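Local coordinates for protein 3-phytase (Klebsiella pneumoniae, PDB 2WNH) that probably removes phosphate groups from inositol hexakisphosphate (phytate) as a histidine acid phosphatase, at residues 39-44 / 182-187; 151-156 / 249-254; 188-193 / 200-205; 209-214 / 242-247. The protein carries 3 engineered substitutions. One frame throughout, in Å; residues are numbered along the deposited sequence.

In the fold
All four contacts belong to the histidine phosphatase fold, in a mostly helical part of the chain away from the large mixed sheet. Interaction 1 closes on the chain before interactions 3 and 4, and these two are nested inside the loop closed by interaction 2. Helix 204-219 serves interactions 3 and 4, and helix 243-250 serves 2 and 4. Interactions 2 and 3 are closest, their centres 11 Å apart, with Leu251 reaching Leu204 and Ile201. Met210 of segment 209-214 touches Ile184 and Thr42 of interaction 1. Interactions 1 and 2, their centres 23 Å apart, do not touch. The result is one helical body with a short hairpin set into it.

Interaction 1. Residues 39-44 / 182-187; sequences EAATGR and CPIFDT
Ala41 O receives the backbone N-H of Ile184, the one hydrogen bond that joins these two segments. The N–O distance from Ile184 N to Ala41 O is 3.2 Å, long but almost straight at 173°, and the donor sits in the carbonyl plane on a lone pair. Pro183 crowds the same oxygen: its CD comes to 3.1 Å from Ala41 O, while its CG rests 3.7 Å from Ala40 O. The proline ring thus lies alongside the carbonyls of the last helical turn, offering carbon where it has no N-H to give.

Beside the bond the contact turns apolar. Ala41 CB abuts Ile184 CB at 3.5 Å. With Ile184 CG1 anti to its backbone N (chi1 -158°), the CG2 branch stands between N and the carbonyl carbon and lies against the Ala41 methyl, 3.8 Å from Ile184 CG2 to Ala41 CB. Val206 and Met210 of helix 204-219 close over this patch. On the other flank, Cys182 SG approaches Thr42 CA at 3.9 Å and also meets the Thr42 methyl. That sulfur is held in the disulfide to Cys176, while Thr42 OG1 turns back to Ile38 O and Trp46 NE1.

The last turn of this helix closes in a Schellman motif, with Gly43 at positive phi. Ala41 O accepts a bond from outside the helix, from a loop tethered by a disulfide; one polar link bordered by buried methyls and sulfur fixes the helix end against that loop.

Interaction 2. Residues 151-156 / 249-254; sequences KEKAGD and YDLSND
Lys153 reaches across from helix 143-154 to a carbonyl at the end of helix 243-250 and one in the loop after it. Its NZ is 2.8 Å from Asp250 O, lying in the carbonyl plane on a lone pair, and makes a second, weak bond to Asp254 O at 3.0 Å. A water accepts a third, and that water in turn donates to Asp250 OD1. The side chain gets there by running fully extended, with CG anti to the backbone N (chi1 -164°), so its CD and CE methylenes pass close to Asp250 O as well.

The tight part lies next to this stem and is apolar. Leu251 CD2 presses on Ala154 CA at 3.6 Å, with the Lys153 methylene CG 4.0 Å from the same Leu251 CD2. The other leucine methyl, CD1, meets Ala154 CB at 4.1 Å. Leu251 and Ala154 are both buried. The lysine side is more open: Lys153 is partly exposed, and a water fills in beside the two carbonyls. No direct salt bridge forms, Lys153 NZ staying 4.9 Å from Asp250 OD1. That carboxylate is instead paired with Arg312 and lies about 4 Å from a bound sodium ion, while the Asp254 carboxylate is taken by Arg298 and Thr299.

Around them, Arg160 of helix 157-163 bonds to the carbonyls of Lys153 and Ala154, and Leu157 and Arg160 of that helix touch Leu251. Helix 291-301 packs against Tyr249, Asn253 and Asp254.

Interaction 3. Residues 188-193 / 200-205; sequences PWRVEQ and TISGLS
Trp189 lays one face of its indole against Leu204: the leucine CB stands 3.8 Å from the centroid of the six-membered ring, only 6° off the normal, a CH-pi contact, while Leu204 CD1 meets Trp189 CH2. Leu204 N lies over a face too, near Trp189 NE1. The other flat group, the Arg190 guanidinium, has Ser202 OG and Pro188 O over one face and the Glu192 carboxylate at its edge. In their salt bridge Arg190 NH1 is 2.9 Å from Glu192 OE2; the oxygen lies in the guanidinium plane, while the nitrogen comes from above the carboxylate plane.

Ser202 OG is the polar hub. It donates to Pro188 O at 2.7 Å and accepts from Arg190 N at 2.9 Å; chi1 of 68° sets it between its own N and carbonyl carbon, facing the 188-190 backbone. Ser202 N returns a bond to Arg190 O at 2.8 Å.

Further along, Glu192 and Thr200 form an antiparallel hydrogen-bonded pair, Val191 and Ile201 a non-hydrogen-bonded one whose side chains touch. A water links Glu192 OE1 to Thr200 OG1. This is a two-stranded beta hairpin, 191-193 with 199-201, leading through Gly203 at the N-cap straight into helix 204-219.

Interaction 4. Residues 209-214 / 242-247; sequences NMVETL and LPLLTE
Val211 points from helix 204-219 toward the first turn of the 242-247 segment and splits its two methyls between neighbours there. CG1 is anti to the backbone N (chi1 168°). The Val211 and Leu242 side chains cross at an angle, and Val211 CG1 meets Leu242 CD2 at 3.7 Å, with Leu245 CB at 4.2 Å from the same CG1. CG2 takes the other side, 4.3 Å from Leu244 CB. One valine is thus flanked by three leucines.

The axes of helix 209-214 and helix 243-247 come within 8.9 Å and cross at -128°, so the two run more antiparallel than parallel, splayed well apart in direction. Leu242 begins sidelong, but its CD2 end swings in toward Val211.

Glu212 makes the second, polar-to-apolar contact. CG leaves anti to the backbone N and the chain then bends at chi2 (67°), curling its carboxylate back so that OE1 sits 3.2 Å from Leu245 CD2. The glutamate is buried, yet its charge is answered elsewhere: OE2 pairs with Arg24, in the RHGXRXP signature of the family, and OE1 with Arg215.

Across the interface the contact is made of methyls and methylenes, with one carboxylate oxygen laid on a leucine. It is apolar between the segments, consistent with hydrophobic packing, while the buried carboxylate is satisfied by two arginines, which would be expected to keep it ionised.

Interaction 1. Residues 39-44 / 182-187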
loop_
_atom_site.group_PDB
_atom_site.type_symbol
_atom_site.label_atom_id
_atom_site.label_comp_id
_atom_site.label_asym_id
_atom_site.label_seq_id
_atom_site.Cartn_x
_atom_site.Cartn_y
_atom_site.Cartn_z
ATOM N N GLU B 39 -36.203 -23.963 19.895
ATOM C CA GLU B 39 -36.050 -24.316 21.303
ATOM C C GLU B 39 -37.268 -25.096 21.788
ATOM O O GLU B 39 -37.118 -26.045 22.562
ATOM C CB GLU B 39 -35.774 -23.080 22.153
ATOM C CG GLU B 39 -34.348 -22.577 21.940
ATOM C CD GLU B 39 -33.966 -21.396 22.812
ATOM O OE1 GLU B 39 -34.847 -20.752 23.441
ATOM O OE2 GLU B 39 -32.760 -21.085 22.838
ATOM N N ALA B 40 -38.453 -24.732 21.301
ATOM C CA ALA B 40 -39.675 -25.494 21.613
ATOM C C ALA B 40 -39.631 -26.875 20.976
ATOM O O ALA B 40 -39.941 -27.875 21.635
ATOM C CB ALA B 40 -40.938 -24.729 21.167
ATOM N N ALA B 41 -39.221 -26.932 19.709
ATOM C CA ALA B 41 -39.118 -28.186 18.949
ATOM C C ALA B 41 -38.235 -29.256 19.587
ATOM O O ALA B 41 -38.486 -30.458 19.425
ATOM C CB ALA B 41 -38.620 -27.902 17.535
ATOM N N THR B 42 -37.179 -28.828 20.274
ATOM C CA THR B 42 -36.174 -29.763 20.795
ATOM C C THR B 42 -36.174 -29.812 22.317
ATOM O O THR B 42 -35.401 -30.555 22.914
ATOM C CB THR B 42 -34.747 -29.391 20.310
ATOM O OG1 THR B 42 -34.467 -28.033 20.688
ATOM C CG2 THR B 42 -34.642 -29.538 18.811
ATOM N N GLY B 43 -37.033 -29.002 22.926
ATOM C CA GLY B 43 -37.186 -28.942 24.372
ATOM C C GLY B 43 -35.932 -28.521 25.116
ATOM O O GLY B 43 -35.720 -28.923 26.257
ATOM N N ARG B 44 -35.083 -27.716 24.474
ATOM C CA ARG B 44 -33.885 -27.221 25.163
ATOM C C ARG B 44 -33.405 -25.887 24.572
ATOM O O ARG B 44 -33.790 -25.536 23.456
ATOM C CB ARG B 44 -32.769 -28.284 25.153
ATOM C CG ARG B 44 -31.758 -28.156 24.053
ATOM C CD ARG B 44 -32.212 -28.869 22.831
ATOM N NE ARG B 44 -31.406 -29.999 22.366
ATOM C CZ ARG B 44 -30.258 -30.478 22.865
ATOM N NH1 ARG B 44 -29.677 -29.959 23.927
ATOM N NH2 ARG B 44 -29.680 -31.513 22.259
ATOM N N CYS B 182 -38.362 -34.875 22.203
ATOM C CA CYS B 182 -37.984 -33.991 21.107
ATOM C C CYS B 182 -39.250 -33.843 20.271
ATOM O O CYS B 182 -39.410 -34.540 19.267
ATOM C CB CYS B 182 -36.849 -34.619 20.300
ATOM S SG CYS B 182 -35.582 -33.470 19.682
ATOM N N PRO B 183 -40.166 -32.949 20.704
ATOM C CA PRO B 183 -41.543 -32.822 20.194
ATOM C C PRO B 183 -41.676 -32.803 18.661
ATOM O O PRO B 183 -42.490 -33.553 18.105
ATOM C CB PRO B 183 -42.022 -31.494 20.791
ATOM C CG PRO B 183 -41.226 -31.331 22.018
ATOM C CD PRO B 183 -39.887 -31.956 21.758
ATOM N N ILE B 184 -40.877 -31.976 17.988
ATOM C CA ILE B 184 -40.988 -31.813 16.525
ATOM C C ILE B 184 -40.949 -33.114 15.690
ATOM O O ILE B 184 -41.576 -33.189 14.629
ATOM C CB ILE B 184 -39.955 -30.768 15.973
ATOM C CG1 ILE B 184 -40.391 -30.183 14.619
ATOM C CG2 ILE B 184 -38.557 -31.362 15.880
ATOM C CD1 ILE B 184 -41.650 -29.312 14.673
ATOM N N PHE B 185 -40.215 -34.127 16.144
ATOM C CA PHE B 185 -40.059 -35.339 15.334
ATOM C C PHE B 185 -41.284 -36.250 15.442
ATOM O O PHE B 185 -41.436 -37.180 14.661
ATOM C CB PHE B 185 -38.738 -36.060 15.649
ATOM C CG PHE B 185 -37.517 -35.233 15.317
ATOM C CD1 PHE B 185 -36.952 -34.385 16.266
ATOM C CD2 PHE B 185 -36.966 -35.277 14.042
ATOM C CE1 PHE B 185 -35.834 -33.585 15.946
ATOM C CE2 PHE B 185 -35.847 -34.483 13.707
ATOM C CZ PHE B 185 -35.287 -33.638 14.667
ATOM N N ASP B 186 -42.159 -35.937 16.397
ATOM C CA ASP B 186 -43.438 -36.635 16.564
ATOM C C ASP B 186 -44.603 -36.008 15.776
ATOM O O ASP B 186 -45.636 -36.663 15.579
ATOM C CB ASP B 186 -43.819 -36.713 18.052
ATOM C CG ASP B 186 -42.753 -37.389 18.907
ATOM O OD1 ASP B 186 -42.140 -38.389 18.450
ATOM O OD2 ASP B 186 -42.534 -36.916 20.049
ATOM N N THR B 187 -44.458 -34.757 15.332
ATOM C CA THR B 187 -45.566 -34.073 14.657
ATOM C C THR B 187 -45.689 -34.503 13.186
ATOM O O THR B 187 -44.698 -34.508 12.447
ATOM C CB THR B 187 -45.526 -32.508 14.808
ATOM O OG1 THR B 187 -45.138 -31.886 13.576
ATOM C CG2 THR B 187 -44.599 -32.053 15.946
#

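Interaction 2. Residues 151-156 / 249-254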
loop_
_atom_site.group_PDB
_atom_site.type_symbol
_atom_site.label_atom_id
_atom_site.label_comp_id
_atom_site.label_asym_id
_atom_site.label_seq_id
_atom_site.Cartn_x
_atom_site.Cartn_y
_atom_site.Cartn_z
ATOM N N LYS B 151 -50.900 -26.927 -1.134
ATOM C CA LYS B 151 -51.451 -28.292 -1.090
ATOM C C LYS B 151 -51.257 -29.035 -2.405
ATOM O O LYS B 151 -50.909 -30.223 -2.415
ATOM C CB LYS B 151 -52.926 -28.265 -0.692
ATOM C CG LYS B 151 -53.132 -28.011 0.780
ATOM C CD LYS B 151 -54.611 -27.774 1.085
ATOM C CE LYS B 151 -55.427 -29.044 0.883
ATOM N NZ LYS B 151 -56.812 -28.896 1.431
ATOM N N GLU B 152 -51.449 -28.326 -3.518
ATOM C CA GLU B 152 -51.282 -28.910 -4.850
ATOM C C GLU B 152 -49.875 -29.417 -5.078
ATOM O O GLU B 152 -49.665 -30.558 -5.505
ATOM C CB GLU B 152 -51.653 -27.903 -5.940
ATOM C CG GLU B 152 -51.666 -28.503 -7.345
ATOM C CD GLU B 152 -52.664 -29.659 -7.482
ATOM O OE1 GLU B 152 -53.858 -29.476 -7.138
ATOM O OE2 GLU B 152 -52.253 -30.756 -7.933
ATOM N N LYS B 153 -48.901 -28.570 -4.762
ATOM C CA LYS B 153 -47.515 -28.937 -4.920
ATOM C C LYS B 153 -47.073 -29.986 -3.907
ATOM O O LYS B 153 -46.342 -30.896 -4.277
ATOM C CB LYS B 153 -46.624 -27.705 -4.828
ATOM C CG LYS B 153 -45.239 -27.966 -5.356
ATOM C CD LYS B 153 -44.425 -26.687 -5.435
ATOM C CE LYS B 153 -43.083 -26.993 -6.055
ATOM N NZ LYS B 153 -42.212 -25.783 -6.084
ATOM N N ALA B 154 -47.513 -29.853 -2.654
ATOM C CA ALA B 154 -47.114 -30.786 -1.583
ATOM C C ALA B 154 -47.592 -32.221 -1.847
ATOM O O ALA B 154 -46.852 -33.167 -1.637
ATOM C CB ALA B 154 -47.597 -30.294 -0.224
ATOM N N GLY B 155 -48.823 -32.377 -2.327
ATOM C CA GLY B 155 -49.368 -33.715 -2.595
ATOM C C GLY B 155 -49.434 -34.530 -1.317
ATOM O O GLY B 155 -49.879 -34.033 -0.283
ATOM N N ASP B 156 -48.960 -35.770 -1.371
ATOM C CA ASP B 156 -48.972 -36.648 -0.197
ATOM C C ASP B 156 -47.827 -36.324 0.773
ATOM O O ASP B 156 -46.700 -36.726 0.530
ATOM C CB ASP B 156 -48.876 -38.116 -0.652
ATOM C CG ASP B 156 -49.188 -39.110 0.463
ATOM O OD1 ASP B 156 -49.061 -38.782 1.668
ATOM O OD2 ASP B 156 -49.567 -40.248 0.117
ATOM N N TYR B 249 -38.292 -25.118 1.078
ATOM C CA TYR B 249 -38.331 -24.120 0.004
ATOM C C TYR B 249 -39.268 -24.519 -1.147
ATOM O O TYR B 249 -40.073 -23.703 -1.594
ATOM C CB TYR B 249 -36.918 -23.806 -0.527
ATOM C CG TYR B 249 -36.297 -22.659 0.219
ATOM C CD1 TYR B 249 -35.894 -22.808 1.540
ATOM C CD2 TYR B 249 -36.164 -21.414 -0.376
ATOM C CE1 TYR B 249 -35.345 -21.741 2.250
ATOM C CE2 TYR B 249 -35.616 -20.337 0.325
ATOM C CZ TYR B 249 -35.220 -20.507 1.628
ATOM O OH TYR B 249 -34.677 -19.455 2.315
ATOM N N ASP B 250 -39.154 -25.755 -1.630
ATOM C CA ASP B 250 -40.026 -26.230 -2.706
ATOM C C ASP B 250 -41.487 -25.936 -2.383
ATOM O O ASP B 250 -42.263 -25.614 -3.278
ATOM C CB ASP B 250 -39.864 -27.731 -2.938
ATOM C CG ASP B 250 -38.564 -28.096 -3.620
ATOM O OD1 ASP B 250 -37.888 -27.214 -4.227
ATOM O OD2 ASP B 250 -38.209 -29.304 -3.550
ATOM N N LEU B 251 -41.843 -26.010 -1.098
ATOM C CA LEU B 251 -43.247 -25.963 -0.665
ATOM C C LEU B 251 -43.633 -24.645 -0.029
ATOM O O LEU B 251 -44.713 -24.524 0.536
ATOM C CB LEU B 251 -43.554 -27.134 0.296
ATOM C CG LEU B 251 -43.327 -28.538 -0.252
ATOM C CD1 LEU B 251 -43.686 -29.611 0.802
ATOM C CD2 LEU B 251 -44.085 -28.765 -1.564
ATOM N N SER B 252 -42.748 -23.645 -0.122
ATOM C CA SER B 252 -43.067 -22.308 0.364
ATOM C C SER B 252 -42.707 -21.237 -0.669
ATOM O O SER B 252 -43.503 -20.920 -1.555
ATOM C CB SER B 252 -42.426 -22.026 1.737
ATOM O OG SER B 252 -41.001 -22.176 1.718
ATOM N N ASN B 253 -41.498 -20.685 -0.566
ATOM C CA ASN B 253 -41.069 -19.621 -1.484
ATOM C C ASN B 253 -41.022 -19.995 -2.955
ATOM O O ASN B 253 -41.141 -19.118 -3.815
ATOM C CB ASN B 253 -39.693 -19.112 -1.061
ATOM C CG ASN B 253 -39.633 -18.790 0.400
ATOM O OD1 ASN B 253 -40.503 -18.118 0.923
ATOM N ND2 ASN B 253 -38.602 -19.268 1.066
ATOM N N ASP B 254 -40.818 -21.270 -3.255
ATOM C CA ASP B 254 -40.669 -21.709 -4.636
ATOM C C ASP B 254 -41.985 -22.226 -5.247
ATOM O O ASP B 254 -41.979 -22.808 -6.321
ATOM C CB ASP B 254 -39.546 -22.739 -4.748
ATOM C CG ASP B 254 -38.176 -22.134 -4.442
ATOM O OD1 ASP B 254 -37.936 -20.951 -4.802
ATOM O OD2 ASP B 254 -37.333 -22.825 -3.842
HETATM O O HOH W 1 -39.541 -26.436 -6.604
#

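Interaction 3. Residues 188-193 / 200-205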
loop_
_atom_site.group_PDB
_atom_site.type_symbol
_atom_site.label_atom_id
_atom_site.label_comp_id
_atom_site.label_asym_id
_atom_site.label_seq_id
_atom_site.Cartn_x
_atom_site.Cartn_y
_atom_site.Cartn_z
ATOM N N PRO B 188 -46.903 -34.913 12.768
ATOM C CA PRO B 188 -47.153 -35.200 11.356
ATOM C C PRO B 188 -47.072 -33.926 10.524
ATOM O O PRO B 188 -47.287 -32.822 11.044
ATOM C CB PRO B 188 -48.595 -35.744 11.356
ATOM C CG PRO B 188 -48.827 -36.205 12.766
ATOM C CD PRO B 188 -48.095 -35.186 13.592
ATOM N N TRP B 189 -46.758 -34.086 9.247
ATOM C CA TRP B 189 -46.594 -32.938 8.348
ATOM C C TRP B 189 -47.923 -32.580 7.707
ATOM O O TRP B 189 -48.482 -33.372 6.937
ATOM C CB TRP B 189 -45.579 -33.256 7.256
ATOM C CG TRP B 189 -44.146 -33.382 7.735
ATOM C CD1 TRP B 189 -43.701 -33.427 9.033
ATOM C CD2 TRP B 189 -42.985 -33.518 6.908
ATOM N NE1 TRP B 189 -42.331 -33.566 9.058
ATOM C CE2 TRP B 189 -41.867 -33.627 7.768
ATOM C CE3 TRP B 189 -42.777 -33.547 5.522
ATOM C CZ2 TRP B 189 -40.554 -33.765 7.281
ATOM C CZ3 TRP B 189 -41.472 -33.685 5.039
ATOM C CH2 TRP B 189 -40.383 -33.802 5.920
ATOM N N ARG B 190 -48.417 -31.389 8.020
ATOM C CA ARG B 190 -49.671 -30.902 7.441
ATOM C C ARG B 190 -49.583 -29.430 7.075
ATOM O O ARG B 190 -48.810 -28.674 7.665
ATOM C CB ARG B 190 -50.834 -31.128 8.408
ATOM C CG ARG B 190 -50.863 -30.187 9.605
ATOM C CD ARG B 190 -51.849 -30.668 10.681
ATOM N NE ARG B 190 -51.281 -31.735 11.505
ATOM C CZ ARG B 190 -50.428 -31.542 12.515
ATOM N NH1 ARG B 190 -50.023 -30.319 12.847
ATOM N NH2 ARG B 190 -49.973 -32.583 13.200
ATOM N N VAL B 191 -50.396 -29.026 6.107
ATOM C CA VAL B 191 -50.460 -27.628 5.708
ATOM C C VAL B 191 -51.256 -26.826 6.734
ATOM O O VAL B 191 -52.406 -27.154 7.044
ATOM C CB VAL B 191 -51.040 -27.479 4.287
ATOM C CG1 VAL B 191 -50.876 -26.059 3.791
ATOM C CG2 VAL B 191 -50.350 -28.454 3.343
ATOM N N GLU B 192 -50.626 -25.787 7.277
ATOM C CA GLU B 192 -51.243 -24.930 8.279
ATOM C C GLU B 192 -51.229 -23.465 7.842
ATOM O O GLU B 192 -50.374 -23.071 7.057
ATOM C CB GLU B 192 -50.508 -25.092 9.609
ATOM C CG GLU B 192 -50.481 -26.534 10.090
ATOM C CD GLU B 192 -49.957 -26.678 11.502
ATOM O OE1 GLU B 192 -48.996 -25.963 11.860
ATOM O OE2 GLU B 192 -50.505 -27.522 12.243
ATOM N N GLN B 193 -52.172 -22.674 8.346
ATOM C CA GLN B 193 -52.181 -21.232 8.102
ATOM C C GLN B 193 -52.243 -20.454 9.409
ATOM O O GLN B 193 -53.018 -20.790 10.298
ATOM C CB GLN B 193 -53.350 -20.821 7.197
ATOM C CG GLN B 193 -53.289 -21.359 5.794
ATOM C CD GLN B 193 -54.117 -20.518 4.826
ATOM O OE1 GLN B 193 -55.276 -20.174 5.103
ATOM N NE2 GLN B 193 -53.514 -20.166 3.694
ATOM N N THR B 200 -47.612 -22.599 6.109
ATOM C CA THR B 200 -46.406 -23.374 6.406
ATOM C C THR B 200 -46.762 -24.858 6.539
ATOM O O THR B 200 -47.943 -25.205 6.670
ATOM C CB THR B 200 -45.746 -22.881 7.708
ATOM O OG1 THR B 200 -46.690 -22.991 8.779
ATOM C CG2 THR B 200 -45.312 -21.423 7.573
ATOM N N ILE B 201 -45.746 -25.719 6.498
ATOM C CA ILE B 201 -45.911 -27.161 6.696
ATOM C C ILE B 201 -45.474 -27.498 8.120
ATOM O O ILE B 201 -44.340 -27.213 8.518
ATOM C CB ILE B 201 -45.062 -27.994 5.697
ATOM C CG1 ILE B 201 -45.229 -27.518 4.236
ATOM C CG2 ILE B 201 -45.271 -29.497 5.899
ATOM C CD1 ILE B 201 -46.528 -27.843 3.571
ATOM N N SER B 202 -46.367 -28.096 8.906
ATOM C CA SER B 202 -45.999 -28.444 10.278
ATOM C C SER B 202 -44.876 -29.473 10.252
ATOM O O SER B 202 -44.791 -30.307 9.338
ATOM C CB SER B 202 -47.212 -28.972 11.058
ATOM O OG SER B 202 -47.595 -30.219 10.523
ATOM N N GLY B 203 -43.998 -29.408 11.254
ATOM C CA GLY B 203 -42.861 -30.319 11.327
ATOM C C GLY B 203 -41.700 -29.864 10.432
ATOM O O GLY B 203 -40.652 -29.422 10.933
ATOM N N LEU B 204 -41.904 -29.984 9.118
ATOM C CA LEU B 204 -40.912 -29.623 8.109
ATOM C C LEU B 204 -40.422 -28.181 8.240
ATOM O O LEU B 204 -39.213 -27.932 8.186
ATOM C CB LEU B 204 -41.477 -29.840 6.700
ATOM C CG LEU B 204 -40.584 -29.423 5.517
ATOM C CD1 LEU B 204 -39.248 -30.150 5.553
ATOM C CD2 LEU B 204 -41.262 -29.708 4.210
ATOM N N SER B 205 -41.340 -27.239 8.422
ATOM C CA SER B 205 -40.933 -25.836 8.454
ATOM C C SER B 205 -39.971 -25.569 9.605
ATOM O O SER B 205 -38.962 -24.892 9.406
ATOM C CB SER B 205 -42.123 -24.863 8.457
ATOM O OG SER B 205 -42.903 -24.992 9.631
HETATM O O HOH W 2 -46.575 -24.980 10.378
#

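Interaction 4. Residues 209-214 / 242-247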
loop_
_atom_site.group_PDB
_atom_site.type_symbol
_atom_site.label_atom_id
_atom_site.label_comp_id
_atom_site.label_asym_id
_atom_site.label_seq_id
_atom_site.Cartn_x
_atom_site.Cartn_y
_atom_site.Cartn_z
ATOM N N ASN B 209 -35.956 -24.506 9.782
ATOM C CA ASN B 209 -35.390 -23.496 10.686
ATOM C C ASN B 209 -34.156 -24.048 11.410
ATOM O O ASN B 209 -33.168 -23.336 11.615
ATOM C CB ASN B 209 -36.384 -23.077 11.797
ATOM C CG ASN B 209 -37.567 -22.256 11.307
ATOM O OD1 ASN B 209 -38.623 -22.239 11.969
ATOM N ND2 ASN B 209 -37.408 -21.551 10.184
ATOM N N MET B 210 -34.239 -25.308 11.852
ATOM C CA MET B 210 -33.120 -25.935 12.562
ATOM C C MET B 210 -31.900 -26.110 11.655
ATOM O O MET B 210 -30.789 -25.777 12.047
ATOM C CB MET B 210 -33.546 -27.284 13.162
ATOM C CG MET B 210 -34.474 -27.147 14.344
ATOM S SD MET B 210 -34.944 -28.806 14.928
ATOM C CE MET B 210 -36.452 -29.034 14.057
ATOM N N VAL B 211 -32.117 -26.643 10.453
ATOM C CA VAL B 211 -31.051 -26.855 9.469
ATOM C C VAL B 211 -30.378 -25.537 9.051
ATOM O O VAL B 211 -29.159 -25.470 8.994
ATOM C CB VAL B 211 -31.575 -27.636 8.251
ATOM C CG1 VAL B 211 -30.564 -27.624 7.087
ATOM C CG2 VAL B 211 -31.909 -29.071 8.672
ATOM N N GLU B 212 -31.165 -24.500 8.786
ATOM C CA GLU B 212 -30.579 -23.163 8.515
ATOM C C GLU B 212 -29.701 -22.680 9.675
ATOM O O GLU B 212 -28.585 -22.196 9.451
ATOM C CB GLU B 212 -31.668 -22.141 8.213
ATOM C CG GLU B 212 -31.129 -20.749 7.774
ATOM C CD GLU B 212 -30.411 -20.752 6.420
ATOM O OE1 GLU B 212 -30.769 -21.545 5.516
ATOM O OE2 GLU B 212 -29.486 -19.915 6.248
ATOM N N THR B 213 -30.200 -22.816 10.901
ATOM C CA THR B 213 -29.429 -22.409 12.090
ATOM C C THR B 213 -28.089 -23.167 12.199
ATOM O O THR B 213 -27.044 -22.565 12.510
ATOM C CB THR B 213 -30.263 -22.581 13.382
ATOM O OG1 THR B 213 -31.493 -21.843 13.260
ATOM C CG2 THR B 213 -29.483 -22.101 14.611
ATOM N N LEU B 214 -28.124 -24.473 11.951
ATOM C CA LEU B 214 -26.898 -25.273 11.972
ATOM C C LEU B 214 -25.955 -24.852 10.848
ATOM O O LEU B 214 -24.754 -24.702 11.075
ATOM C CB LEU B 214 -27.222 -26.772 11.915
ATOM C CG LEU B 214 -28.040 -27.274 13.118
ATOM C CD1 LEU B 214 -28.445 -28.709 12.856
ATOM C CD2 LEU B 214 -27.277 -27.183 14.436
ATOM N N LEU B 242 -29.213 -30.642 4.414
ATOM C CA LEU B 242 -29.776 -29.564 3.598
ATOM C C LEU B 242 -30.998 -29.956 2.766
ATOM O O LEU B 242 -31.823 -29.094 2.422
ATOM C CB LEU B 242 -28.685 -28.932 2.706
ATOM C CG LEU B 242 -27.576 -28.195 3.461
ATOM C CD1 LEU B 242 -26.525 -27.668 2.474
ATOM C CD2 LEU B 242 -28.131 -27.065 4.360
ATOM N N PRO B 243 -31.138 -31.248 2.456
ATOM C CA PRO B 243 -32.331 -31.728 1.747
ATOM C C PRO B 243 -33.656 -31.274 2.401
ATOM O O PRO B 243 -34.647 -31.019 1.711
ATOM C CB PRO B 243 -32.261 -33.244 1.616
ATOM N N LEU B 244 -33.681 -31.152 3.726
ATOM C CA LEU B 244 -34.871 -30.657 4.421
ATOM C C LEU B 244 -35.154 -29.189 4.104
ATOM O O LEU B 244 -36.301 -28.753 4.051
ATOM C CB LEU B 244 -34.728 -30.850 5.933
ATOM C CG LEU B 244 -34.956 -32.285 6.428
ATOM C CD1 LEU B 244 -34.506 -32.433 7.889
ATOM C CD2 LEU B 244 -36.423 -32.635 6.285
ATOM N N LEU B 245 -34.089 -28.419 3.918
ATOM C CA LEU B 245 -34.242 -27.005 3.647
ATOM C C LEU B 245 -34.753 -26.823 2.215
ATOM O O LEU B 245 -35.656 -26.038 1.986
ATOM C CB LEU B 245 -32.903 -26.298 3.903
ATOM C CG LEU B 245 -32.866 -24.774 3.973
ATOM C CD1 LEU B 245 -33.791 -24.199 5.024
ATOM C CD2 LEU B 245 -31.390 -24.385 4.252
ATOM N N THR B 246 -34.194 -27.582 1.277
ATOM C CA THR B 246 -34.660 -27.618 -0.104
ATOM C C THR B 246 -36.132 -28.012 -0.152
ATOM O O THR B 246 -36.922 -27.390 -0.859
ATOM C CB THR B 246 -33.821 -28.581 -0.975
ATOM O OG1 THR B 246 -32.485 -28.069 -1.116
ATOM C CG2 THR B 246 -34.430 -28.757 -2.360
ATOM N N GLU B 247 -36.495 -29.048 0.599
ATOM C CA GLU B 247 -37.899 -29.496 0.609
ATOM C C GLU B 247 -38.836 -28.375 1.093
ATOM O O GLU B 247 -39.885 -28.105 0.466
ATOM C CB GLU B 247 -38.033 -30.763 1.468
ATOM C CG GLU B 247 -39.435 -31.407 1.428
ATOM C CD GLU B 247 -39.601 -32.442 0.326
ATOM O OE1 GLU B 247 -38.806 -32.464 -0.632
ATOM O OE2 GLU B 247 -40.555 -33.256 0.420
#